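Local atomic coordinates of beta-fructofuranosidase (Arthrobacter, PDB entry 3WPU), a protein that is an enzyme of the levansucrase/invertase family, built around the five-bladed beta-propeller fold that characterises these proteins. Residues A[75-80]-A[448-453]; A[204-209]-A[215-220]; A[274-279]-A[330-335]. All coordinates share one frame; numbering follows the deposited sequence. Where two conformers were deposited one is given.

Interaction 1: residues A[75-80]-A[448-453]; sequences WDTWPL and GTLAPT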
loop_
_atom_site.group_PDB
_atom_site.type_symbol
_atom_site.label_atom_id
_atom_site.label_comp_id
_atom_site.label_asym_id
_atom_site.label_seq_id
_atom_site.Cartn_x
_atom_site.Cartn_y
_atom_site.Cartn_z
ATOM N N TRP A 75 0.100 11.024 4.567
ATOM C CA TRP A 75 0.010 10.296 3.297
ATOM C C TRP A 75 -0.136 8.809 3.544
ATOM O O TRP A 75 -1.192 8.419 4.090
ATOM C CB TRP A 75 1.058 10.704 2.244
ATOM C CG TRP A 75 2.590 10.552 2.495
ATOM C CD1 TRP A 75 3.446 9.805 1.723
ATOM C CD2 TRP A 75 3.430 11.198 3.482
ATOM N NE1 TRP A 75 4.721 9.929 2.155
ATOM C CE2 TRP A 75 4.752 10.765 3.242
ATOM C CE3 TRP A 75 3.198 12.109 4.536
ATOM C CZ2 TRP A 75 5.831 11.177 4.024
ATOM C CZ3 TRP A 75 4.272 12.519 5.313
ATOM C CH2 TRP A 75 5.578 12.064 5.047
ATOM N N ASP A 76 0.829 7.986 3.167
ATOM C CA ASP A 76 0.610 6.528 3.239
ATOM C C ASP A 76 0.040 6.124 4.603
ATOM O O ASP A 76 0.600 6.471 5.635
ATOM C CB ASP A 76 1.878 5.717 3.068
ATOM C CG ASP A 76 2.673 6.045 1.832
ATOM O OD1 ASP A 76 2.362 6.973 1.076
ATOM O OD2 ASP A 76 3.672 5.338 1.641
ATOM N N THR A 77 -1.059 5.375 4.585
ATOM C CA THR A 77 -1.776 5.004 5.781
ATOM C C THR A 77 -2.042 3.502 5.732
ATOM O O THR A 77 -2.283 2.931 4.653
ATOM C CB THR A 77 -3.061 5.815 5.898
ATOM O OG1 THR A 77 -2.682 7.208 6.033
ATOM C CG2 THR A 77 -3.920 5.367 7.056
ATOM N N TRP A 78 -2.025 2.892 6.903
ATOM C CA TRP A 78 -2.407 1.480 7.041
ATOM C C TRP A 78 -3.194 1.170 8.308
ATOM O O TRP A 78 -2.993 1.785 9.363
ATOM C CB TRP A 78 -1.209 0.549 6.932
ATOM C CG TRP A 78 -0.068 0.794 7.889
ATOM C CD1 TRP A 78 0.177 0.141 9.060
ATOM C CD2 TRP A 78 1.006 1.715 7.710
ATOM N NE1 TRP A 78 1.350 0.602 9.628
ATOM C CE2 TRP A 78 1.863 1.590 8.822
ATOM C CE3 TRP A 78 1.307 2.676 6.727
ATOM C CZ2 TRP A 78 3.019 2.376 8.972
ATOM C CZ3 TRP A 78 2.453 3.427 6.865
ATOM C CH2 TRP A 78 3.279 3.303 8.006
ATOM N N PRO A 79 -4.086 0.163 8.211
ATOM C CA PRO A 79 -4.874 -0.277 9.363
ATOM C C PRO A 79 -4.095 -1.271 10.235
ATOM O O PRO A 79 -2.995 -1.659 9.896
ATOM C CB PRO A 79 -6.065 -0.984 8.699
ATOM C CG PRO A 79 -5.471 -1.588 7.481
ATOM C CD PRO A 79 -4.436 -0.591 6.996
ATOM N N LEU A 80 -4.688 -1.650 11.350
ATOM C CA LEU A 80 -4.190 -2.736 12.163
ATOM C C LEU A 80 -4.778 -4.029 11.598
ATOM O O LEU A 80 -6.003 -4.123 11.408
ATOM C CB LEU A 80 -4.662 -2.513 13.585
ATOM C CG LEU A 80 -4.043 -3.275 14.714
ATOM C CD1 LEU A 80 -2.520 -3.275 14.575
ATOM C CD2 LEU A 80 -4.500 -2.589 16.008
ATOM N N GLY A 448 -2.461 15.813 1.284
ATOM C CA GLY A 448 -1.857 15.469 2.556
ATOM C C GLY A 448 -2.939 15.088 3.567
ATOM O O GLY A 448 -2.827 15.363 4.767
ATOM N N THR A 449 -3.988 14.449 3.053
ATOM C CA THR A 449 -5.119 13.918 3.827
ATOM C C THR A 449 -5.765 12.817 2.950
ATOM O O THR A 449 -5.522 12.776 1.744
ATOM C CB THR A 449 -6.138 15.034 4.166
ATOM O OG1 THR A 449 -7.173 14.519 5.012
ATOM C CG2 THR A 449 -6.767 15.632 2.894
ATOM N N LEU A 450 -6.551 11.924 3.547
ATOM C CA LEU A 450 -7.091 10.807 2.777
ATOM C C LEU A 450 -8.245 11.196 1.852
ATOM O O LEU A 450 -9.051 12.099 2.146
ATOM C CB LEU A 450 -7.492 9.652 3.702
ATOM C CG LEU A 450 -6.312 9.077 4.485
ATOM C CD1 LEU A 450 -6.837 7.917 5.319
ATOM C CD2 LEU A 450 -5.145 8.588 3.640
ATOM N N ALA A 451 -8.309 10.500 0.724
ATOM C CA ALA A 451 -9.393 10.647 -0.239
ATOM C C ALA A 451 -10.661 9.953 0.298
ATOM O O ALA A 451 -10.600 9.312 1.351
ATOM C CB ALA A 451 -8.985 10.024 -1.565
ATOM N N PRO A 452 -11.806 10.061 -0.432
ATOM C CA PRO A 452 -12.921 9.195 -0.106
ATOM C C PRO A 452 -12.533 7.757 -0.443
ATOM O O PRO A 452 -11.845 7.504 -1.432
ATOM C CB PRO A 452 -14.046 9.670 -1.034
ATOM C CG PRO A 452 -13.640 11.062 -1.470
ATOM C CD PRO A 452 -12.135 10.977 -1.542
ATOM N N THR A 453 -12.963 6.829 0.376
ATOM C CA THR A 453 -12.739 5.433 0.097
ATOM C C THR A 453 -13.655 5.024 -1.051
ATOM O O THR A 453 -14.809 5.466 -1.115
ATOM C CB THR A 453 -13.026 4.675 1.365
ATOM O OG1 THR A 453 -12.035 5.053 2.324
ATOM C CG2 THR A 453 -12.993 3.143 1.158
#
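Leu450 meets Thr77 with one branch of its isobutyl group. Its CD2 methyl lies 3.7 Å from Thr77 OG1, and the same methyl is 4.0 Å from Trp75 O. The two side chains cross at a slant. Leu450 has CG anti to its carbonyl carbon (chi1 -62°), and CD1 continues the chain in an extended line while CD2 is turned toward strand 72-81. A methyl group thus lies against two oxygens that are already hydrogen-bonded to one another: Thr77 OG1 donates to Trp75 O over 2.7 Å, the donor tilted 21° from the carbonyl plane. This bond ties a side chain to the backbone two residues earlier, and a second bond, to Ser98 OG on strand 93-102, also grips the hydroxyl. The polar atoms facing Leu450 are therefore satisfied despite their burial, and no hydrogen bond links the two segments.

Trp75 contributes mainly backbone. Its CA is 5.5 Å from Gly448 CA, which has a positive phi, but its indole leads away from the loop to meet Phe434 edge-to-face and Arg110 in a cation-pi contact. Leu450 also touches Phe434, which therefore packs against residues of both segments. Next to them, a backbone hydrogen bond between Gly448 and Val74 holds the start of the loop beside the strand. Asp76 points away from the loop, and its carboxylate bonds to Ser422 and to a glycerol that Trp75 NE1 binds as well. Residues 448-453 thus pack beside the strand whose Trp75 and Asp76 hold this glycerol, probably from the crystallisation liquor, which may mark a pocket. The contact is centred about 10 Å from the centre of the molecule, consistent with a place near the central cavity of a five-bladed beta-propeller.

Interaction 2: residues A[204-209]-A[215-220]; sequences VGKVKA and TLTGFN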
loop_
_atom_site.group_PDB
_atom_site.type_symbol
_atom_site.label_atom_id
_atom_site.label_comp_id
_atom_site.label_asym_id
_atom_site.label_seq_id
_atom_site.Cartn_x
_atom_site.Cartn_y
_atom_site.Cartn_z
ATOM N N VAL A 204 7.764 -3.321 18.418
ATOM C CA VAL A 204 6.599 -3.830 19.124
ATOM C C VAL A 204 6.135 -2.820 20.164
ATOM O O VAL A 204 6.952 -2.245 20.921
ATOM C CB VAL A 204 6.889 -5.188 19.780
ATOM C CG1 VAL A 204 5.637 -5.732 20.455
ATOM C CG2 VAL A 204 7.416 -6.171 18.732
ATOM N N GLY A 205 4.819 -2.657 20.228
ATOM C CA GLY A 205 4.192 -1.780 21.203
ATOM C C GLY A 205 2.838 -2.332 21.542
ATOM O O GLY A 205 2.537 -3.490 21.254
ATOM N N LYS A 206 2.018 -1.504 22.158
ATOM C CA LYS A 206 0.766 -1.993 22.726
ATOM C C LYS A 206 -0.242 -0.872 22.796
ATOM O O LYS A 206 0.118 0.291 22.948
ATOM C CB LYS A 206 1.020 -2.563 24.128
ATOM C CG LYS A 206 -0.104 -3.425 24.655
ATOM C CD LYS A 206 0.309 -4.155 25.928
ATOM C CE LYS A 206 -0.646 -5.289 26.232
ATOM N NZ LYS A 206 -0.066 -6.231 27.221
ATOM N N VAL A 207 -1.513 -1.261 22.687
ATOM C CA VAL A 207 -2.634 -0.348 22.784
ATOM C C VAL A 207 -3.010 -0.167 24.249
ATOM O O VAL A 207 -3.146 -1.133 25.002
ATOM C CB VAL A 207 -3.861 -0.888 22.009
ATOM C CG1 VAL A 207 -5.089 -0.018 22.240
ATOM C CG2 VAL A 207 -3.538 -0.989 20.522
ATOM N N LYS A 208 -3.191 1.078 24.643
ATOM C CA LYS A 208 -3.784 1.376 25.922
ATOM C C LYS A 208 -4.995 2.255 25.623
ATOM O O LYS A 208 -4.849 3.387 25.171
ATOM C CB LYS A 208 -2.763 2.035 26.849
ATOM C CG LYS A 208 -3.165 1.994 28.326
ATOM C CD LYS A 208 -4.022 3.186 28.710
ATOM C CE LYS A 208 -4.677 3.021 30.083
ATOM N NZ LYS A 208 -6.073 2.473 30.029
ATOM N N ALA A 209 -6.186 1.688 25.812
ATOM C CA ALA A 209 -7.430 2.349 25.432
ATOM C C ALA A 209 -8.343 2.581 26.636
ATOM O O ALA A 209 -8.387 1.780 27.564
ATOM C CB ALA A 209 -8.150 1.536 24.371
ATOM N N THR A 215 -3.821 5.501 23.631
ATOM C CA THR A 215 -2.408 5.786 23.771
ATOM C C THR A 215 -1.683 4.530 23.341
ATOM O O THR A 215 -2.166 3.413 23.560
ATOM C CB THR A 215 -2.026 6.124 25.232
ATOM O OG1 THR A 215 -2.784 7.256 25.669
ATOM C CG2 THR A 215 -0.551 6.455 25.331
ATOM N N LEU A 216 -0.547 4.713 22.676
ATOM C CA LEU A 216 0.309 3.592 22.336
ATOM C C LEU A 216 1.454 3.591 23.333
ATOM O O LEU A 216 1.968 4.640 23.694
ATOM C CB LEU A 216 0.797 3.670 20.888
ATOM C CG LEU A 216 -0.305 3.583 19.825
ATOM C CD1 LEU A 216 0.323 3.545 18.437
ATOM C CD2 LEU A 216 -1.226 2.388 19.985
ATOM N N THR A 217 1.782 2.412 23.843
ATOM C CA THR A 217 2.886 2.247 24.753
ATOM C C THR A 217 3.921 1.352 24.050
ATOM O O THR A 217 3.616 0.721 23.031
ATOM C CB THR A 217 2.434 1.627 26.104
ATOM O OG1 THR A 217 1.939 0.300 25.903
ATOM C CG2 THR A 217 1.353 2.480 26.761
ATOM N N GLY A 218 5.143 1.344 24.572
ATOM C CA GLY A 218 6.213 0.539 24.016
ATOM C C GLY A 218 6.858 1.234 22.834
ATOM O O GLY A 218 7.084 2.431 22.882
ATOM N N PHE A 219 7.150 0.495 21.764
ATOM C CA PHE A 219 7.861 1.063 20.606
ATOM C C PHE A 219 9.189 1.697 21.030
ATOM O O PHE A 219 9.581 2.754 20.579
ATOM C CB PHE A 219 6.953 2.035 19.844
ATOM C CG PHE A 219 5.726 1.385 19.278
ATOM C CD1 PHE A 219 5.840 0.393 18.305
ATOM C CD2 PHE A 219 4.456 1.733 19.730
ATOM C CE1 PHE A 219 4.708 -0.197 17.775
ATOM C CE2 PHE A 219 3.325 1.162 19.186
ATOM C CZ PHE A 219 3.451 0.158 18.239
ATOM N N ASN A 220 9.870 0.996 21.922
ATOM C CA ASN A 220 11.130 1.441 22.520
ATOM C C ASN A 220 12.351 0.813 21.859
ATOM O O ASN A 220 13.460 1.313 21.992
ATOM C CB ASN A 220 11.158 1.165 24.044
ATOM C CG ASN A 220 10.681 -0.230 24.415
ATOM O OD1 ASN A 220 11.466 -1.174 24.530
ATOM N ND2 ASN A 220 9.377 -0.369 24.605
HETATM O O HOH W 1 9.640 -1.953 21.686
HETATM O O HOH W 2 -5.495 5.584 26.890
#
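Phe219 lays its ring across the backbone of Gly205 on the neighbouring strand. From CB the side chain turns with CG anti to its own carbonyl carbon (chi1 -62°), which carries the ring back over the facing strand. CG is 4.0 Å from Gly205 CA, and CD1 lies near Val204 C. Farther out, CE1 comes within 3.5 Å of Gly205 N, which sits over the ring face, while CD2, CE2 and the tip atom CZ all look onto Gly205 CA. That carbon stands 3.6 Å from the centroid of the Phe219 ring and 9° off its normal, a CH-pi contact made possible by the lack of a side chain at Gly205. Leu216 CB lies at the ring's edge, in its plane, and Leu177 of strand 174-184 touches the ring too.

The backbones run antiparallel. Lys206 and Thr217 form a hydrogen-bonded pair in which Thr217 N reaches Lys206 O over 2.8 Å, almost straight at 172°, whereas the return bond from Lys206 N comes from above the carbonyl plane of Thr217. Lys208 and Thr215 form the next such pair. Beyond the glycines, Phe219 N bonds to Val204 O at 2.9 Å, and a water bridges that same oxygen to Asn220 N. Between the two hydrogen-bonded pairs, Val207 CG2 meets Leu216 CD2 at 4.1 Å, on the face that turns toward Ile95 and Phe97 of strand 93-102. The other face carries Lys206, Lys208, Thr215 and Thr217, with Thr217 CG2 resting on the CB of Lys208. The hairpin is accordingly two-sided: its exposed face is polar, its inner face apolar, and the main-chain bonds between them fix the register.

Interaction 3: residues A[274-279]-A[330-335]; sequences ATCNEA and ANCVTD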
loop_
_atom_site.group_PDB
_atom_site.type_symbol
_atom_site.label_atom_id
_atom_site.label_comp_id
_atom_site.label_asym_id
_atom_site.label_seq_id
_atom_site.Cartn_x
_atom_site.Cartn_y
_atom_site.Cartn_z
ATOM N N ALA A 274 22.640 -2.959 -16.535
ATOM C CA ALA A 274 21.336 -3.636 -16.580
ATOM C C ALA A 274 20.825 -3.774 -18.012
ATOM O O ALA A 274 20.914 -2.826 -18.821
ATOM C CB ALA A 274 20.311 -2.905 -15.727
ATOM N N THR A 275 20.319 -4.960 -18.324
ATOM C CA THR A 275 19.741 -5.233 -19.618
ATOM C C THR A 275 18.404 -5.940 -19.473
ATOM O O THR A 275 18.095 -6.533 -18.434
ATOM C CB THR A 275 20.652 -6.133 -20.448
ATOM O OG1 THR A 275 20.856 -7.354 -19.738
ATOM C CG2 THR A 275 21.982 -5.447 -20.726
ATOM N N CYS A 276 17.622 -5.867 -20.539
ATOM C CA CYS A 276 16.381 -6.601 -20.617
ATOM C C CYS A 276 16.552 -7.738 -21.613
ATOM O O CYS A 276 17.477 -7.733 -22.421
ATOM C CB CYS A 276 15.227 -5.653 -20.917
ATOM S SG CYS A 276 14.902 -4.618 -19.456
ATOM N N ASN A 277 15.715 -8.753 -21.501
ATOM C CA ASN A 277 15.754 -9.872 -22.427
ATOM C C ASN A 277 14.401 -10.062 -23.103
ATOM O O ASN A 277 13.479 -9.270 -22.881
ATOM C CB ASN A 277 16.227 -11.138 -21.708
ATOM C CG ASN A 277 15.285 -11.591 -20.612
ATOM O OD1 ASN A 277 14.080 -11.312 -20.629
ATOM N ND2 ASN A 277 15.835 -12.300 -19.637
ATOM N N GLU A 278 14.279 -11.094 -23.934
ATOM C CA GLU A 278 13.037 -11.325 -24.681
ATOM C C GLU A 278 11.832 -11.503 -23.766
ATOM O O GLU A 278 10.735 -11.065 -24.101
ATOM C CB GLU A 278 13.160 -12.559 -25.594
ATOM C CG GLU A 278 13.938 -12.269 -26.861
ATOM C CD GLU A 278 14.024 -13.469 -27.793
ATOM O OE1 GLU A 278 14.777 -13.378 -28.782
ATOM O OE2 GLU A 278 13.356 -14.497 -27.536
ATOM N N ALA A 279 12.037 -12.151 -22.626
ATOM C CA ALA A 279 10.943 -12.417 -21.695
ATOM C C ALA A 279 10.426 -11.136 -21.025
ATOM O O ALA A 279 9.238 -11.029 -20.772
ATOM C CB ALA A 279 11.361 -13.444 -20.658
ATOM N N ALA A 330 9.444 -5.854 -13.221
ATOM C CA ALA A 330 8.983 -4.924 -14.221
ATOM C C ALA A 330 10.167 -4.304 -14.996
ATOM O O ALA A 330 10.220 -3.078 -15.245
ATOM C CB ALA A 330 8.153 -3.841 -13.549
ATOM N N ASN A 331 11.117 -5.156 -15.362
ATOM C CA ASN A 331 12.329 -4.720 -16.063
ATOM C C ASN A 331 11.983 -4.125 -17.411
ATOM O O ASN A 331 11.219 -4.702 -18.190
ATOM C CB ASN A 331 13.340 -5.855 -16.224
ATOM C CG ASN A 331 13.840 -6.383 -14.891
ATOM O OD1 ASN A 331 13.655 -5.775 -13.849
ATOM N ND2 ASN A 331 14.441 -7.560 -14.924
ATOM N N CYS A 332 12.491 -2.917 -17.622
ATOM C CA CYS A 332 12.146 -2.071 -18.759
ATOM C C CYS A 332 10.652 -1.703 -18.848
ATOM O O CYS A 332 10.134 -1.433 -19.933
ATOM C CB CYS A 332 12.652 -2.712 -20.067
ATOM S SG CYS A 332 14.463 -2.770 -20.109
ATOM N N VAL A 333 9.955 -1.722 -17.704
ATOM C CA VAL A 333 8.538 -1.314 -17.669
ATOM C C VAL A 333 8.350 -0.174 -16.679
ATOM O O VAL A 333 7.904 0.904 -17.063
ATOM C CB VAL A 333 7.630 -2.520 -17.354
ATOM C CG1 VAL A 333 6.202 -2.078 -17.048
ATOM C CG2 VAL A 333 7.633 -3.453 -18.555
ATOM N N THR A 334 8.768 -0.369 -15.430
ATOM C CA THR A 334 8.708 0.710 -14.434
ATOM C C THR A 334 9.834 0.594 -13.391
ATOM O O THR A 334 10.251 -0.517 -13.003
ATOM C CB THR A 334 7.339 0.798 -13.696
ATOM O OG1 THR A 334 7.372 1.896 -12.778
ATOM C CG2 THR A 334 7.021 -0.485 -12.899
ATOM N N ASP A 335 10.246 1.753 -12.902
ATOM C CA ASP A 335 11.193 1.915 -11.808
ATOM C C ASP A 335 10.613 1.457 -10.471
ATOM O O ASP A 335 11.352 1.006 -9.587
ATOM C CB ASP A 335 11.552 3.423 -11.697
ATOM C CG ASP A 335 12.625 3.716 -10.662
ATOM O OD1 ASP A 335 13.636 2.963 -10.563
ATOM O OD2 ASP A 335 12.455 4.735 -9.942
HETATM O O HOH W 3 16.214 -8.236 -17.343
#
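Cys332 and Cys276 are joined by a disulfide, and Cys332 sits in a tight turn that starts at Ala330. Ala330, at the end of strand 321-331, gives its carbonyl to two donors: Val333 N at 2.8 Å and Thr334 N at 3.1 Å. The first of these bonds closes a type II beta turn with Asn331 and Cys332 at its corners. Asn331 CB packs 3.8 Å from Cys276 SG, while its amide leads away from the sulfur; ND2 donates to a water 3.1 Å away that in turn donates to Thr275 O, and OD1 bonds to Ser267. Cys332 occupies the left-handed corner, and its SG, anti to the carbonyl carbon (chi1 -66°), meets Cys276 SG at 2.0 Å with a chi3 of 99°, close to the unstrained right angle. Val333 then turns to Arg30 and Ala33 of helix 30-38, and Thr334 and Asp335 lead the chain on through backbone bonds to Gly306 and Thr359. With no direct hydrogen bond between the segments, the linkage is essentially covalent: a buried disulfide, supplemented by one water bridge, fastens the loop ahead of helix 278-281 to the turn after strand 321-331.

Overall arrangement
Interaction 1 lies nearest the centre of the molecule and joins segments 368 residues apart; interactions 2 and 3 follow one another inside the loop it closes. Interactions 1 and 2 share a sheet, through strands 72-81 and 197-210 with 213-226. Their centres are 21 Å apart, yet their nearest atoms are only about 5 Å apart without touching. Interaction 3 belongs to a different sheet, that of strand 321-331, and its centre lies 31 Å from that of interaction 1. Interactions 2 and 3 lie on opposite sides of the chain's centre, about 43 Å apart between centres. The hairpin joins neighbouring strands, the disulfide joins segments 51 residues apart, and 75-80 with 448-453 brings together the most distant parts of the sequence.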